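Local coordinates for mitogen-activated protein kinase kinase kinase 15 (PDB 6V0M) that is a human serine/threonine kinase of the MAP3K level, whose sterile alpha motif domain probably mediates complex formation among apoptosis signal-regulating kinases, at residues D33-L43 and L53-R64. Numbering follows the deposited sequence.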
ATOM      1  N   ASP A  33      -1.474  -7.514   2.896  1.00 26.43           N
ATOM      2  CA  ASP A  33      -2.113  -6.622   3.853  1.00 24.56           C
ATOM      3  C   ASP A  33      -2.602  -5.340   3.151  1.00 22.73           C
ATOM      4  O   ASP A  33      -3.701  -4.827   3.506  1.00 25.18           O
ATOM      5  CB  ASP A  33      -1.193  -6.225   5.055  1.00 25.61           C
ATOM      6  CG  ASP A  33      -0.722  -7.364   5.899  1.00 29.79           C
ATOM      7  OD1 ASP A  33      -1.465  -8.352   6.124  1.00 27.43           O
ATOM      8  OD2 ASP A  33       0.412  -7.240   6.477  1.00 35.00           O
ATOM      9  N   ILE A  34      -1.746  -4.745   2.284  1.00 23.74           N
ATOM     10  CA  ILE A  34      -2.026  -3.467   1.648  1.00 23.02           C
ATOM     11  C   ILE A  34      -3.215  -3.658   0.691  1.00 23.10           C
ATOM     12  O   ILE A  34      -4.141  -2.913   0.756  1.00 21.35           O
ATOM     13  CB  ILE A  34      -0.823  -2.873   0.919  1.00 21.10           C
ATOM     14  CG1 ILE A  34       0.358  -2.537   1.913  1.00 25.00           C
ATOM     15  CG2 ILE A  34      -1.155  -1.617   0.217  1.00 26.89           C
ATOM     16  CD1 ILE A  34      -0.054  -1.749   3.097  1.00 28.55           C
ATOM     17  N   LEU A  35      -3.145  -4.715  -0.113  1.00 25.39           N
ATOM     18  CA  LEU A  35      -4.235  -4.962  -1.111  1.00 27.82           C
ATOM     19  C   LEU A  35      -5.584  -5.295  -0.485  1.00 24.64           C
ATOM     20  O   LEU A  35      -6.634  -4.933  -1.016  1.00 30.04           O
ATOM     21  CB  LEU A  35      -3.794  -6.069  -2.044  1.00 26.19           C
ATOM     22  CG  LEU A  35      -2.601  -5.749  -2.939  1.00 29.15           C
ATOM     23  CD1 LEU A  35      -2.213  -7.050  -3.660  1.00 36.30           C
ATOM     24  CD2 LEU A  35      -2.783  -4.554  -3.849  1.00 30.45           C
ATOM     25  N   ASN A  36      -5.561  -6.076   0.598  1.00 22.52           N
ATOM     26  CA  ASN A  36      -6.766  -6.710   1.178  1.00 28.62           C
ATOM     27  C   ASN A  36      -7.286  -6.158   2.537  1.00 30.94           C
ATOM     28  O   ASN A  36      -8.464  -6.151   2.798  1.00 26.35           O
ATOM     29  CB  ASN A  36      -6.535  -8.202   1.289  1.00 29.44           C
ATOM     30  CG  ASN A  36      -6.289  -8.821  -0.071  1.00 29.71           C
ATOM     31  OD1 ASN A  36      -7.190  -8.811  -0.893  1.00 30.69           O
ATOM     32  ND2 ASN A  36      -5.058  -9.249  -0.362  1.00 30.46           N
ATOM     33  N   GLU A  37      -6.380  -5.711   3.418  1.00 25.87           N
ATOM     34  CA  GLU A  37      -6.718  -5.478   4.827  1.00 28.66           C
ATOM     35  C   GLU A  37      -6.697  -4.046   5.280  1.00 29.69           C
ATOM     36  O   GLU A  37      -7.497  -3.665   6.094  1.00 30.73           O
ATOM     37  CB  GLU A  37      -5.716  -6.234   5.736  1.00 35.40           C
ATOM     38  CG  GLU A  37      -5.478  -7.687   5.378  1.00 40.78           C
ATOM     39  CD  GLU A  37      -6.649  -8.542   5.769  1.00 49.20           C
ATOM     40  OE1 GLU A  37      -6.992  -8.509   6.959  1.00 58.65           O
ATOM     41  OE2 GLU A  37      -7.180  -9.290   4.941  1.00 54.28           O
ATOM     42  N   ILE A  38      -5.742  -3.249   4.791  1.00 29.64           N
ATOM     43  CA  ILE A  38      -5.625  -1.888   5.317  1.00 30.72           C
ATOM     44  C   ILE A  38      -6.803  -0.992   4.993  1.00 35.41           C
ATOM     45  O   ILE A  38      -7.571  -1.214   4.028  1.00 33.49           O
ATOM     46  CB  ILE A  38      -4.353  -1.164   4.877  1.00 31.35           C
ATOM     47  CG1 ILE A  38      -4.363  -0.967   3.369  1.00 27.42           C
ATOM     48  CG2 ILE A  38      -3.152  -1.911   5.472  1.00 36.47           C
ATOM     49  CD1 ILE A  38      -3.462   0.052   2.824  1.00 28.67           C
ATOM     50  N   THR A  39      -6.987  -0.012   5.877  1.00 36.19           N
ATOM     51  CA  THR A  39      -7.979   1.012   5.699  1.00 32.74           C
ATOM     52  C   THR A  39      -7.262   2.281   5.421  1.00 35.26           C
ATOM     53  O   THR A  39      -6.051   2.424   5.686  1.00 31.73           O
ATOM     54  CB  THR A  39      -8.861   1.171   6.920  1.00 38.62           C
ATOM     55  OG1 THR A  39      -8.074   1.712   8.024  1.00 34.90           O
ATOM     56  CG2 THR A  39      -9.520  -0.163   7.273  1.00 40.68           C
ATOM     57  N   LYS A  40      -8.018   3.268   4.947  1.00 33.91           N
ATOM     58  CA  LYS A  40      -7.442   4.579   4.718  1.00 37.38           C
ATOM     59  C   LYS A  40      -6.893   5.135   6.044  1.00 37.62           C
ATOM     60  O   LYS A  40      -5.876   5.833   6.044  1.00 39.72           O
ATOM     61  CB  LYS A  40      -8.493   5.496   4.138  1.00 39.71           C
ATOM     62  CG  LYS A  40      -7.952   6.304   2.982  1.00 52.30           C
ATOM     63  CD  LYS A  40      -9.000   7.216   2.376  1.00 54.21           C
ATOM     64  CE  LYS A  40     -10.312   6.477   2.183  1.00 61.70           C
ATOM     65  NZ  LYS A  40     -11.203   7.141   1.210  1.00 72.77           N
ATOM     66  N   GLU A  41      -7.565   4.836   7.161  1.00 33.21           N
ATOM     67  CA  GLU A  41      -7.119   5.315   8.470  1.00 38.42           C
ATOM     68  C   GLU A  41      -5.715   4.830   8.853  1.00 34.05           C
ATOM     69  O   GLU A  41      -4.931   5.567   9.473  1.00 33.52           O
ATOM     70  CB  GLU A  41      -8.145   4.942   9.551  1.00 40.50           C
ATOM     71  CG  GLU A  41      -7.906   5.562  10.919  1.00 44.16           C
ATOM     72  CD  GLU A  41      -6.843   4.878  11.812  1.00 44.48           C
ATOM     73  OE1 GLU A  41      -6.477   3.712  11.613  1.00 39.11           O
ATOM     74  OE2 GLU A  41      -6.274   5.574  12.651  1.00 44.05           O
ATOM     75  N   ASP A  42      -5.370   3.611   8.432  1.00 30.00           N
ATOM     76  CA  ASP A  42      -4.000   3.043   8.637  1.00 28.77           C
ATOM     77  C   ASP A  42      -3.008   3.901   7.909  1.00 31.09           C
ATOM     78  O   ASP A  42      -1.976   4.207   8.476  1.00 36.14           O
ATOM     79  CB  ASP A  42      -3.872   1.609   8.101  1.00 27.31           C
ATOM     80  CG  ASP A  42      -4.713   0.619   8.889  1.00 29.54           C
ATOM     81  OD1 ASP A  42      -4.577   0.631  10.132  1.00 30.84           O
ATOM     82  OD2 ASP A  42      -5.540  -0.160   8.272  1.00 28.88           O
ATOM     83  N   LEU A  43      -3.337   4.288   6.662  1.00 29.32           N
ATOM     84  CA  LEU A  43      -2.438   5.144   5.871  1.00 28.90           C
ATOM     85  C   LEU A  43      -2.251   6.536   6.524  1.00 27.89           C
ATOM     86  O   LEU A  43      -1.141   7.035   6.587  1.00 30.09           O
ATOM     87  CB  LEU A  43      -2.937   5.296   4.449  1.00 33.12           C
ATOM     88  CG  LEU A  43      -3.137   4.009   3.653  1.00 35.05           C
ATOM     89  CD1 LEU A  43      -3.792   4.313   2.316  1.00 42.05           C
ATOM     90  CD2 LEU A  43      -1.820   3.294   3.494  1.00 32.06           C
ATOM     91  N   LEU A  53      -0.894   8.868  -0.753  1.00 26.39           N
ATOM     92  CA  LEU A  53      -2.028   8.243  -0.137  1.00 27.83           C
ATOM     93  C   LEU A  53      -3.150   8.117  -1.172  1.00 28.89           C
ATOM     94  O   LEU A  53      -3.779   7.088  -1.301  1.00 27.42           O
ATOM     95  CB  LEU A  53      -2.489   9.045   1.034  1.00 29.54           C
ATOM     96  CG  LEU A  53      -3.469   8.295   1.927  1.00 33.86           C
ATOM     97  CD1 LEU A  53      -3.241   8.816   3.384  1.00 40.62           C
ATOM     98  CD2 LEU A  53      -4.892   8.394   1.472  1.00 37.51           C
ATOM     99  N   CYS A  54      -3.302   9.160  -1.969  1.00 26.97           N
ATOM    100  CA  CYS A  54      -4.386   9.193  -3.019  1.00 28.92           C
ATOM    101  C   CYS A  54      -4.151   8.094  -4.050  1.00 30.90           C
ATOM    102  O   CYS A  54      -5.029   7.261  -4.278  1.00 29.22           O
ATOM    103  CB  CYS A  54      -4.379  10.534  -3.608  1.00 33.86           C
ATOM    104  SG  CYS A  54      -5.493  10.703  -4.976  1.00 36.00           S
ATOM    105  N   ARG A  55      -2.915   8.041  -4.553  1.00 30.35           N
ATOM    106  CA  ARG A  55      -2.465   7.051  -5.527  1.00 35.61           C
ATOM    107  C   ARG A  55      -2.549   5.648  -5.039  1.00 32.22           C
ATOM    108  O   ARG A  55      -3.031   4.729  -5.741  1.00 31.78           O
ATOM    109  CB  ARG A  55      -0.967   7.331  -5.903  1.00 38.72           C
ATOM    110  CG  ARG A  55      -0.931   8.470  -6.869  1.00 41.88           C
ATOM    111  CD  ARG A  55       0.407   8.747  -7.526  1.00 42.25           C
ATOM    112  NE  ARG A  55       1.444   8.746  -6.571  1.00 48.32           N
ATOM    113  CZ  ARG A  55       1.989   9.798  -6.001  1.00 36.70           C
ATOM    114  NH1 ARG A  55       1.613  11.069  -6.201  1.00 32.58           N
ATOM    115  NH2 ARG A  55       2.913   9.555  -5.132  1.00 38.22           N
ATOM    116  N   LEU A  56      -2.015   5.434  -3.830  1.00 28.27           N
ATOM    117  CA  LEU A  56      -1.983   4.133  -3.260  1.00 29.94           C
ATOM    118  C   LEU A  56      -3.406   3.587  -2.993  1.00 25.30           C
ATOM    119  O   LEU A  56      -3.737   2.437  -3.364  1.00 26.73           O
ATOM    120  CB  LEU A  56      -1.121   4.196  -1.999  1.00 29.99           C
ATOM    121  CG  LEU A  56      -0.654   2.861  -1.508  1.00 33.83           C
ATOM    122  CD1 LEU A  56       0.636   3.069  -0.710  1.00 31.16           C
ATOM    123  CD2 LEU A  56      -1.796   2.304  -0.709  1.00 32.28           C
ATOM    124  N   TRP A  57      -4.243   4.423  -2.389  1.00 24.29           N
ATOM    125  CA  TRP A  57      -5.586   4.000  -2.098  1.00 26.62           C
ATOM    126  C   TRP A  57      -6.400   3.768  -3.380  1.00 28.26           C
ATOM    127  O   TRP A  57      -7.256   2.883  -3.423  1.00 24.11           O
ATOM    128  CB  TRP A  57      -6.287   5.035  -1.219  1.00 28.24           C
ATOM    129  CG  TRP A  57      -7.587   4.594  -0.775  1.00 30.88           C
ATOM    130  CD1 TRP A  57      -8.797   5.100  -1.129  1.00 32.20           C
ATOM    131  CD2 TRP A  57      -7.838   3.505   0.128  1.00 29.34           C
ATOM    132  NE1 TRP A  57      -9.788   4.380  -0.534  1.00 35.34           N
ATOM    133  CE2 TRP A  57      -9.223   3.413   0.274  1.00 31.83           C
ATOM    134  CE3 TRP A  57      -7.030   2.621   0.818  1.00 28.97           C
ATOM    135  CZ2 TRP A  57      -9.818   2.442   1.092  1.00 36.74           C
ATOM    136  CZ3 TRP A  57      -7.640   1.696   1.689  1.00 29.59           C
ATOM    137  CH2 TRP A  57      -8.989   1.621   1.795  1.00 31.28           C
ATOM    138  N   SER A  58      -6.164   4.576  -4.405  1.00 29.37           N
ATOM    139  CA  SER A  58      -6.846   4.355  -5.690  1.00 28.57           C
ATOM    140  C   SER A  58      -6.480   2.992  -6.275  1.00 26.42           C
ATOM    141  O   SER A  58      -7.400   2.235  -6.699  1.00 26.94           O
ATOM    142  CB  SER A  58      -6.555   5.458  -6.722  1.00 39.74           C
ATOM    143  OG  SER A  58      -5.192   5.513  -7.023  1.00 45.35           O
ATOM    144  N   ALA A  59      -5.188   2.620  -6.205  1.00 28.28           N
ATOM    145  CA  ALA A  59      -4.736   1.283  -6.648  1.00 27.20           C
ATOM    146  C   ALA A  59      -5.378   0.130  -5.831  1.00 28.52           C
ATOM    147  O   ALA A  59      -5.938  -0.833  -6.407  1.00 26.50           O
ATOM    148  CB  ALA A  59      -3.250   1.094  -6.708  1.00 26.16           C
ATOM    149  N   VAL A  60      -5.339   0.259  -4.507  1.00 21.58           N
ATOM    150  CA  VAL A  60      -5.932  -0.716  -3.603  1.00 21.74           C
ATOM    151  C   VAL A  60      -7.472  -0.848  -3.907  1.00 24.09           C
ATOM    152  O   VAL A  60      -8.010  -1.961  -4.042  1.00 25.49           O
ATOM    153  CB  VAL A  60      -5.685  -0.325  -2.171  1.00 24.50           C
ATOM    154  CG1 VAL A  60      -6.489  -1.170  -1.212  1.00 27.06           C
ATOM    155  CG2 VAL A  60      -4.183  -0.384  -1.862  1.00 25.90           C
ATOM    156  N   SER A  61      -8.177   0.298  -4.029  1.00 23.75           N
ATOM    157  CA  SER A  61      -9.605   0.301  -4.241  1.00 27.48           C
ATOM    158  C   SER A  61     -10.005  -0.360  -5.575  1.00 27.03           C
ATOM    159  O   SER A  61     -10.991  -1.111  -5.611  1.00 24.93           O
ATOM    160  CB  SER A  61     -10.190   1.713  -4.186  1.00 30.88           C
ATOM    161  OG  SER A  61      -9.869   2.290  -2.949  1.00 34.01           O
ATOM    162  N   GLN A  62      -9.254  -0.074  -6.633  1.00 25.06           N
ATOM    163  CA  GLN A  62      -9.497  -0.721  -7.943  1.00 28.13           C
ATOM    164  C   GLN A  62      -9.287  -2.229  -7.903  1.00 26.09           C
ATOM    165  O   GLN A  62     -10.070  -3.004  -8.522  1.00 26.27           O
ATOM    166  CB  GLN A  62      -8.568  -0.151  -9.006  1.00 32.57           C
ATOM    167  CG  GLN A  62      -8.819   1.305  -9.326  1.00 35.97           C
ATOM    168  CD  GLN A  62      -7.833   1.801 -10.364  1.00 45.89           C
ATOM    169  OE1 GLN A  62      -7.704   1.205 -11.451  1.00 50.49           O
ATOM    170  NE2 GLN A  62      -7.140   2.892 -10.047  1.00 46.46           N
ATOM    171  N   TYR A  63      -8.249  -2.672  -7.170  1.00 24.21           N
ATOM    172  CA  TYR A  63      -7.991  -4.084  -6.976  1.00 23.83           C
ATOM    173  C   TYR A  63      -9.173  -4.718  -6.253  1.00 21.96           C
ATOM    174  O   TYR A  63      -9.689  -5.751  -6.720  1.00 23.56           O
ATOM    175  CB  TYR A  63      -6.680  -4.368  -6.197  1.00 22.86           C
ATOM    176  CG  TYR A  63      -6.523  -5.796  -5.869  1.00 24.43           C
ATOM    177  CD1 TYR A  63      -6.237  -6.765  -6.890  1.00 32.02           C
ATOM    178  CD2 TYR A  63      -6.789  -6.251  -4.598  1.00 24.80           C
ATOM    179  CE1 TYR A  63      -6.162  -8.086  -6.573  1.00 37.60           C
ATOM    180  CE2 TYR A  63      -6.644  -7.573  -4.251  1.00 27.40           C
ATOM    181  CZ  TYR A  63      -6.352  -8.493  -5.255  1.00 36.99           C
ATOM    182  OH  TYR A  63      -6.216  -9.844  -4.991  1.00 37.67           O
ATOM    183  N   ARG A  64      -9.630  -4.074  -5.183  1.00 22.06           N
ATOM    184  CA  ARG A  64     -10.718  -4.638  -4.372  1.00 24.61           C
ATOM    185  C   ARG A  64     -12.053  -4.669  -5.120  1.00 25.26           C
ATOM    186  O   ARG A  64     -12.850  -5.644  -5.026  1.00 24.64           O
ATOM    187  CB  ARG A  64     -10.885  -3.915  -3.038  1.00 25.28           C
ATOM    188  CG  ARG A  64      -9.614  -4.006  -2.153  1.00 22.12           C
ATOM    189  CD  ARG A  64      -9.848  -3.316  -0.855  1.00 25.48           C
ATOM    190  NE  ARG A  64      -8.620  -3.384  -0.030  1.00 23.21           N
ATOM    191  CZ  ARG A  64      -8.460  -2.822   1.162  1.00 27.99           C
ATOM    192  NH1 ARG A  64      -9.393  -2.084   1.723  1.00 29.54           N
ATOM    193  NH2 ARG A  64      -7.276  -2.953   1.791  1.00 26.86           N
TER
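In this five-helix SAM domain the long C-terminal helix, residues 50-70, packs against helices 31-37 and 40-45 and the turn between them, and Arg64 pins that turn. The extended Arg64 side chain runs past Leu35 toward Ile38, its NE giving a nearly straight bond to Leu35 O (2.7 Å, 173°), which it meets from above the carbonyl plane. Farther out, both terminal nitrogens close end-on on one atom, Ile38 O: NH2 in the carbonyl plane on a lone pair (2.8 Å) and NH1 nearly in line with the C=O bond. All three bonds lie close to the guanidinium plane and so fix its rotation, while Val60 CG1 and Asn36 O lie on opposite faces, both offset toward the rim.

The Trp57 indole, with CG anti to the backbone N (chi1 -174°), reaches across to the same turn and brings its CZ3 edge within 3.7 Å of Ile38 O. Lys40 lies across one indole face, its CE 3.8 Å from the centroid of the five-membered ring in a CH-pi contact; Ser61 OG sits toward the rim of the other.

Leu43 extends the apolar seam, with CB 3.7 Å from Leu53 CD1 and CD1 against Leu56 and Trp57. Deeper in, Ile34 CG2 meets Val60 CG2 at 3.9 Å, and Trp10 of helix 4-13 touches Ile34 and Leu56. Thr39 N bonds Asp42 OD2 and Asp42 N returns a weak bond to Thr39 OG1, a capping box at the start of helix 40-45. The carbonyls of Leu35 and Ile38 thus receive three guanidinium bonds, and their partial negative charge probably steadies the arginine's positive charge.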